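PDB 1UJN: dehydroquinate synthase from Thermus thermophilus, which probably catalyses the conversion of 3-deoxy-D-arabino-heptulosonate 7-phosphate to 3-dehydroquinate with release of phosphate, the second step of the chorismate pathway. Local coordinates for residues V10-L15 and Q150-E155; Q2-R7 and A206-V211; V111-F116 and A145-Q150. All coordinates share one frame; numbering follows the deposited sequence.

Contact 1: V10-L15 and Q150-E155; sequences VPYPIL and QGVYAE
L15 lies beside the ring of Y153 where strands 12-15 and 151-155 run parallel, and this end of the pair is tightly packed. CG of L15 takes the place beside its backbone N (chi1 -75°), and its CD2 meets CE1 of Y153 at 3.6 Å, approaching the ring obliquely. Three backbone bonds hold the strands: L15 N to V152 O and A154 N to L15 O are nearly straight, whereas V152 N reaches P13 O at 3.0 Å with an N-H...O angle of 157°. CA of I14 adds a C-H...O contact to V152 O at 3.3 Å. The pair belongs to the mixed sheet of the N-terminal region, whose predicted NAD(+) sites include T118 and K131; strand 151-155 is flanked by 12-17 and 112-117. On the sheet face that carries I14, CG1 of I14 lies alongside CB of V152 at 4.0 Å, the two side chains pointing the same way. The same V152 offers CG2 to CE2 of the Y12 ring at 3.9 Å, while the hydroxyl of Y12 is bonded to the carbonyl of S127. Toward P11 and Q150 the strands part, and both of these residues are exposed. Direct backbone pairing gives way there to a water that donates to P11 O and to Q150 O, the latter bond being the shorter at 2.7 Å.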
# COMPACT_ATOMS: atom_id res chain seq x y z
N VAL A 10 11.06 11.28 -0.52
CA VAL A 10 9.99 12.27 -0.42
C VAL A 10 10.37 13.25 0.68
O VAL A 10 10.69 12.85 1.80
CB VAL A 10 8.64 11.61 -0.07
CG1 VAL A 10 7.55 12.66 0.02
CG2 VAL A 10 8.29 10.57 -1.12
N PRO A 11 10.35 14.56 0.38
CA PRO A 11 10.71 15.56 1.39
C PRO A 11 9.65 15.91 2.43
O PRO A 11 8.46 16.01 2.14
CB PRO A 11 11.09 16.77 0.54
CG PRO A 11 10.12 16.67 -0.59
CD PRO A 11 10.16 15.19 -0.94
N TYR A 12 10.11 16.10 3.66
CA TYR A 12 9.25 16.49 4.77
C TYR A 12 10.13 16.91 5.94
O TYR A 12 11.27 16.47 6.07
CB TYR A 12 8.30 15.37 5.20
CG TYR A 12 8.96 14.12 5.75
CD1 TYR A 12 9.29 13.06 4.92
CD2 TYR A 12 9.23 14.00 7.12
CE1 TYR A 12 9.86 11.89 5.44
CE2 TYR A 12 9.81 12.85 7.65
CZ TYR A 12 10.11 11.79 6.80
OH TYR A 12 10.67 10.65 7.32
N PRO A 13 9.62 17.80 6.79
CA PRO A 13 10.33 18.30 7.97
C PRO A 13 10.08 17.46 9.21
O PRO A 13 9.03 16.83 9.35
CB PRO A 13 9.76 19.70 8.13
CG PRO A 13 8.30 19.44 7.82
CD PRO A 13 8.36 18.56 6.58
N ILE A 14 11.05 17.47 10.12
CA ILE A 14 10.95 16.78 11.39
C ILE A 14 11.28 17.84 12.43
O ILE A 14 12.40 18.37 12.45
CB ILE A 14 11.97 15.62 11.53
CG1 ILE A 14 11.65 14.50 10.54
CG2 ILE A 14 11.96 15.09 12.96
CD1 ILE A 14 12.72 13.42 10.47
N LEU A 15 10.31 18.18 13.27
CA LEU A 15 10.51 19.19 14.31
C LEU A 15 10.63 18.52 15.66
O LEU A 15 9.86 17.62 15.98
CB LEU A 15 9.33 20.17 14.35
CG LEU A 15 9.19 21.24 13.26
CD1 LEU A 15 10.31 22.27 13.42
CD2 LEU A 15 9.25 20.58 11.89
N GLN A 150 3.91 13.59 5.99
CA GLN A 150 4.02 14.89 5.36
C GLN A 150 4.80 15.79 6.31
O GLN A 150 5.26 16.87 5.94
CB GLN A 150 2.61 15.43 5.13
CG GLN A 150 2.51 16.68 4.32
CD GLN A 150 1.07 17.01 4.01
OE1 GLN A 150 0.58 16.74 2.92
NE2 GLN A 150 0.40 17.64 4.97
N GLY A 151 4.94 15.33 7.55
CA GLY A 151 5.67 16.07 8.56
C GLY A 151 5.69 15.29 9.86
O GLY A 151 4.79 14.49 10.11
N VAL A 152 6.72 15.50 10.68
CA VAL A 152 6.84 14.83 11.99
C VAL A 152 7.05 15.93 13.02
O VAL A 152 7.94 16.77 12.86
CB VAL A 152 8.04 13.87 12.04
CG1 VAL A 152 8.15 13.25 13.44
CG2 VAL A 152 7.87 12.77 11.00
N TYR A 153 6.22 15.93 14.06
CA TYR A 153 6.29 16.96 15.09
C TYR A 153 6.38 16.31 16.46
O TYR A 153 5.39 15.80 16.98
CB TYR A 153 5.05 17.85 14.98
CG TYR A 153 4.97 18.52 13.62
CD1 TYR A 153 5.60 19.74 13.39
CD2 TYR A 153 4.38 17.87 12.53
CE1 TYR A 153 5.64 20.31 12.11
CE2 TYR A 153 4.42 18.43 11.25
CZ TYR A 153 5.06 19.64 11.05
OH TYR A 153 5.15 20.18 9.79
N ALA A 154 7.59 16.35 17.03
CA ALA A 154 7.89 15.75 18.33
C ALA A 154 7.87 16.78 19.45
O ALA A 154 8.83 17.53 19.63
CB ALA A 154 9.25 15.06 18.29
N GLU A 155 6.76 16.80 20.18
CA GLU A 155 6.57 17.72 21.29
C GLU A 155 7.21 17.09 22.52
O GLU A 155 6.68 16.14 23.08
CB GLU A 155 5.07 17.92 21.54
CG GLU A 155 4.75 18.78 22.75
CD GLU A 155 5.50 20.09 22.74
OE1 GLU A 155 5.32 20.87 21.78
OE2 GLU A 155 6.26 20.34 23.69
O HOH W 1 5.85 17.54 3.44

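Contact 2: Q2-R7 and A206-V211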
# COMPACT_ATOMS: atom_id res chain seq x y z
N GLN A 2 14.19 22.38 17.13
CA GLN A 2 15.13 21.88 16.14
C GLN A 2 14.35 21.49 14.89
O GLN A 2 13.34 20.81 14.99
CB GLN A 2 15.85 20.65 16.68
CG GLN A 2 16.61 20.89 17.96
CD GLN A 2 17.75 21.86 17.76
OE1 GLN A 2 18.64 21.62 16.94
NE2 GLN A 2 17.74 22.96 18.50
N ARG A 3 14.81 21.93 13.72
CA ARG A 3 14.13 21.57 12.49
C ARG A 3 15.08 20.80 11.58
O ARG A 3 16.13 21.31 11.18
CB ARG A 3 13.63 22.82 11.76
CG ARG A 3 12.75 22.50 10.55
CD ARG A 3 12.39 23.76 9.75
NE ARG A 3 11.61 23.45 8.56
CZ ARG A 3 10.28 23.41 8.51
NH1 ARG A 3 9.56 23.67 9.60
NH2 ARG A 3 9.67 23.10 7.38
N LEU A 4 14.71 19.56 11.28
CA LEU A 4 15.51 18.72 10.40
C LEU A 4 14.70 18.52 9.13
O LEU A 4 13.49 18.76 9.12
CB LEU A 4 15.79 17.36 11.05
CG LEU A 4 16.67 17.30 12.30
CD1 LEU A 4 15.98 17.98 13.47
CD2 LEU A 4 16.96 15.84 12.62
N GLU A 5 15.36 18.09 8.07
CA GLU A 5 14.66 17.86 6.81
C GLU A 5 15.07 16.55 6.16
O GLU A 5 16.26 16.21 6.10
CB GLU A 5 14.93 19.00 5.82
CG GLU A 5 14.58 20.39 6.32
CD GLU A 5 14.67 21.44 5.22
OE1 GLU A 5 15.64 21.41 4.44
OE2 GLU A 5 13.77 22.30 5.15
N VAL A 6 14.07 15.81 5.71
CA VAL A 6 14.31 14.57 4.99
C VAL A 6 14.09 15.05 3.57
O VAL A 6 13.12 15.75 3.29
CB VAL A 6 13.26 13.49 5.32
CG1 VAL A 6 13.31 12.39 4.25
CG2 VAL A 6 13.55 12.90 6.70
N ARG A 7 15.00 14.69 2.67
CA ARG A 7 14.90 15.13 1.29
C ARG A 7 14.46 14.04 0.32
O ARG A 7 13.68 14.29 -0.59
CB ARG A 7 16.24 15.69 0.83
CG ARG A 7 16.78 16.81 1.71
CD ARG A 7 15.86 18.01 1.68
NE ARG A 7 15.86 18.65 0.37
CZ ARG A 7 14.96 19.55 -0.02
NH1 ARG A 7 13.98 19.93 0.80
NH2 ARG A 7 15.05 20.09 -1.23
N ALA A 206 20.29 12.50 17.12
CA ALA A 206 19.99 11.10 16.87
C ALA A 206 19.21 10.92 15.56
O ALA A 206 19.52 10.04 14.76
CB ALA A 206 19.19 10.52 18.03
N VAL A 207 18.21 11.76 15.36
CA VAL A 207 17.40 11.68 14.14
C VAL A 207 18.24 12.02 12.91
O VAL A 207 18.13 11.37 11.87
CB VAL A 207 16.20 12.64 14.19
CG1 VAL A 207 15.39 12.51 12.90
CG2 VAL A 207 15.32 12.33 15.40
N ALA A 208 19.09 13.03 13.04
CA ALA A 208 19.94 13.46 11.94
C ALA A 208 20.81 12.32 11.40
O ALA A 208 21.08 12.26 10.20
CB ALA A 208 20.80 14.63 12.38
N VAL A 209 21.24 11.42 12.28
CA VAL A 209 22.07 10.31 11.84
C VAL A 209 21.29 9.33 10.96
O VAL A 209 21.81 8.87 9.94
CB VAL A 209 22.68 9.53 13.03
CG1 VAL A 209 23.45 8.32 12.53
CG2 VAL A 209 23.60 10.44 13.82
N LYS A 210 20.06 9.01 11.34
CA LYS A 210 19.28 8.09 10.53
C LYS A 210 18.92 8.74 9.20
O LYS A 210 18.82 8.07 8.18
CB LYS A 210 18.00 7.64 11.25
CG LYS A 210 17.26 6.55 10.47
CD LYS A 210 16.12 5.91 11.25
CE LYS A 210 15.50 4.79 10.41
NZ LYS A 210 14.31 4.13 11.05
N VAL A 211 18.74 10.06 9.21
CA VAL A 211 18.43 10.75 7.96
C VAL A 211 19.57 10.58 6.96
O VAL A 211 19.35 10.22 5.81
CB VAL A 211 18.18 12.26 8.19
CG1 VAL A 211 18.11 12.98 6.85
CG2 VAL A 211 16.87 12.47 8.96
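L4 reaches from strand 2-6 into the surface of helix 199-216, where it meets V207 and A208. CB leaves the strand toward the helix, and CG stands beside the backbone N, opposite the carbonyl carbon (chi1 -66°). Neither atom touches 206-211; the whole touch falls to one branch, CD2. That methyl meets CB of V207 at 3.6 Å and CG1 of the same valine at 3.7 Å. It is equally near the backbone, 3.6 Å from A208 N, and a little farther from the methyl of A208, with CB at 4.0 Å. The leucine therefore ends over the junction of two successive helical residues, its side chain slanting across that of V207. Strand 2-6 is an outermost strand of the mixed sheet within this chain, and through it the contact joins the sheet of the N-terminal region to a helix of the C-terminal region, which holds the predicted zinc ligands E173, H231 and H247. Strand and helix segments run almost parallel, 13° apart, with a closest axis approach of 9.2 Å. One turn further along, V211 faces the strand: its CG2 meets CG2 of V6 at 4.0 Å, and its CG1 lies 3.8 Å from the backbone oxygen of E5. No hydrogen bond links the two segments. Polar ties between strand and helix flank the apolar seam instead: Q2 NE2 bonds E200 and the backbone N of R7 bonds E215. Separately, K210 turns NZ to D125 in a salt bridge and to the carbonyl of V128.

Contact 3: V111-F116 and A145-Q150; sequences VAYLAF and AFHFPQ
With CG lodged between its backbone N and carbonyl carbon (chi1 76°), Y113 carries its ring to the extended 147-149 loop, while H147, whose CG is opposite its own N (chi1 -169°), sends its imidazole back toward V111. The two side chains slide past each other in opposite directions. Their rings are inclined by 28° and barely overlap, with CD2 of H147 3.3 Å from CE1 of Y113. Each then ends on a carbonyl of the other segment: OH of Y113 donates to H147 O at 2.7 Å, and NE2 of H147 donates to V111 O at 2.9 Å. The second bond lies close to the imidazole plane and is fairly straight, fixing the turn of that ring. P149 covers one face of the tyrosine in a CH-pi contact, its CA 3.9 Å from the ring centroid. A phenylalanine in place of Y113 lacks the hydroxyl, and H147 O would probably be left without that donor, the loop then being less firmly held. Beyond the proline, Q150 N bonds Y113 O at 2.8 Å, and CB of Q150 rests against CD2 of L114 at 3.8 Å. A water also joins Y113 N to F148 O. The loop leads from strand 144-146 into strand 151-155, the parallel neighbour of 112-117 in the mixed sheet, where 87-92 flanks 112-117 in turn. Helix 94-106 sets A104 against Y113 and A105 against H147, strand 131-136 brings T132 to Y113, and F146 packs on R109 of the second subunit.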
# COMPACT_ATOMS: atom_id res chain seq x y z
N VAL A 111 -3.65 8.61 1.58
CA VAL A 111 -3.90 9.99 1.97
C VAL A 111 -2.70 10.45 2.81
O VAL A 111 -1.93 9.64 3.33
CB VAL A 111 -5.18 10.14 2.82
CG1 VAL A 111 -6.40 9.72 1.99
CG2 VAL A 111 -5.08 9.31 4.10
N ALA A 112 -2.55 11.76 2.93
CA ALA A 112 -1.44 12.31 3.70
C ALA A 112 -1.62 12.07 5.19
O ALA A 112 -2.74 11.93 5.68
CB ALA A 112 -1.33 13.81 3.44
N TYR A 113 -0.51 11.98 5.92
CA TYR A 113 -0.60 11.84 7.36
C TYR A 113 0.51 12.62 8.03
O TYR A 113 1.58 12.84 7.44
CB TYR A 113 -0.61 10.38 7.82
CG TYR A 113 0.71 9.64 7.80
CD1 TYR A 113 1.23 9.13 6.62
CD2 TYR A 113 1.41 9.41 8.98
CE1 TYR A 113 2.41 8.38 6.62
CE2 TYR A 113 2.59 8.66 8.99
CZ TYR A 113 3.07 8.15 7.81
OH TYR A 113 4.21 7.37 7.83
N LEU A 114 0.22 13.11 9.23
CA LEU A 114 1.18 13.87 10.03
C LEU A 114 1.44 13.04 11.27
O LEU A 114 0.51 12.51 11.88
CB LEU A 114 0.59 15.22 10.43
CG LEU A 114 0.34 16.22 9.29
CD1 LEU A 114 -0.36 17.45 9.85
CD2 LEU A 114 1.67 16.59 8.65
N ALA A 115 2.70 12.94 11.65
CA ALA A 115 3.06 12.16 12.83
C ALA A 115 3.44 13.05 14.01
O ALA A 115 4.17 14.03 13.86
CB ALA A 115 4.22 11.24 12.49
N PHE A 116 2.93 12.70 15.18
CA PHE A 116 3.24 13.42 16.42
C PHE A 116 3.71 12.35 17.40
O PHE A 116 2.95 11.86 18.24
CB PHE A 116 2.00 14.12 16.96
CG PHE A 116 1.47 15.19 16.05
CD1 PHE A 116 0.64 14.87 14.98
CD2 PHE A 116 1.83 16.52 16.25
CE1 PHE A 116 0.18 15.86 14.11
CE2 PHE A 116 1.37 17.52 15.38
CZ PHE A 116 0.55 17.19 14.32
N ALA A 145 3.32 -1.03 4.38
CA ALA A 145 3.54 -0.17 3.24
C ALA A 145 4.59 0.87 3.56
O ALA A 145 4.72 1.30 4.71
CB ALA A 145 2.24 0.52 2.86
N PHE A 146 5.35 1.28 2.55
CA PHE A 146 6.30 2.35 2.74
C PHE A 146 5.49 3.59 2.40
O PHE A 146 5.10 3.79 1.24
CB PHE A 146 7.51 2.19 1.81
CG PHE A 146 8.48 1.15 2.28
CD1 PHE A 146 8.52 -0.10 1.68
CD2 PHE A 146 9.35 1.42 3.34
CE1 PHE A 146 9.41 -1.08 2.14
CE2 PHE A 146 10.23 0.45 3.81
CZ PHE A 146 10.26 -0.80 3.20
N HIS A 147 5.21 4.40 3.41
CA HIS A 147 4.42 5.61 3.24
C HIS A 147 5.00 6.64 4.18
O HIS A 147 5.02 6.45 5.40
CB HIS A 147 2.96 5.31 3.59
CG HIS A 147 2.01 6.40 3.19
ND1 HIS A 147 2.01 6.97 1.94
CD2 HIS A 147 1.03 7.03 3.89
CE1 HIS A 147 1.07 7.90 1.87
NE2 HIS A 147 0.46 7.96 3.05
N PHE A 148 5.51 7.73 3.61
CA PHE A 148 6.16 8.77 4.39
C PHE A 148 5.22 9.84 4.89
O PHE A 148 4.30 10.25 4.18
CB PHE A 148 7.27 9.43 3.58
CG PHE A 148 8.30 8.47 3.09
CD1 PHE A 148 8.10 7.76 1.91
CD2 PHE A 148 9.45 8.22 3.83
CE1 PHE A 148 9.02 6.81 1.48
CE2 PHE A 148 10.38 7.27 3.40
CZ PHE A 148 10.16 6.57 2.23
N PRO A 149 5.46 10.33 6.11
CA PRO A 149 4.61 11.39 6.66
C PRO A 149 4.88 12.69 5.93
O PRO A 149 5.94 12.86 5.31
CB PRO A 149 5.03 11.44 8.13
CG PRO A 149 6.48 11.10 8.07
CD PRO A 149 6.53 9.96 7.06
N GLN A 150 3.91 13.59 5.99
CA GLN A 150 4.02 14.89 5.36
C GLN A 150 4.80 15.79 6.31
O GLN A 150 5.26 16.87 5.94
CB GLN A 150 2.61 15.43 5.13
CG GLN A 150 2.51 16.68 4.32
CD GLN A 150 1.07 17.01 4.01
OE1 GLN A 150 0.58 16.74 2.92
NE2 GLN A 150 0.40 17.64 4.97
O HOH W 2 1.83 11.49 4.08

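Overall arrangement
All three contacts reach the same mixed sheet. Contact 1 has most of its residues buried and joins two inner strands through parallel backbone pairing; contacts 2 and 3 are only partly buried. Contacts 1 and 2 lie on neighbouring antiparallel strands, 12-17 and 2-6, bonded through I14 O with L4 N and Y12 O with V6 N. Contacts 1 and 3 share Q150, and G151 and Y153 both pair with A115 of strand 112-117. Contact 2 has no hydrogen bond between its segments and rests on methyl packing of a helix against a strand, whereas contact 3 combines side-chain bonds to carbonyls with a backbone bond where a loop meets a strand. Contacts 2 and 3 do not touch.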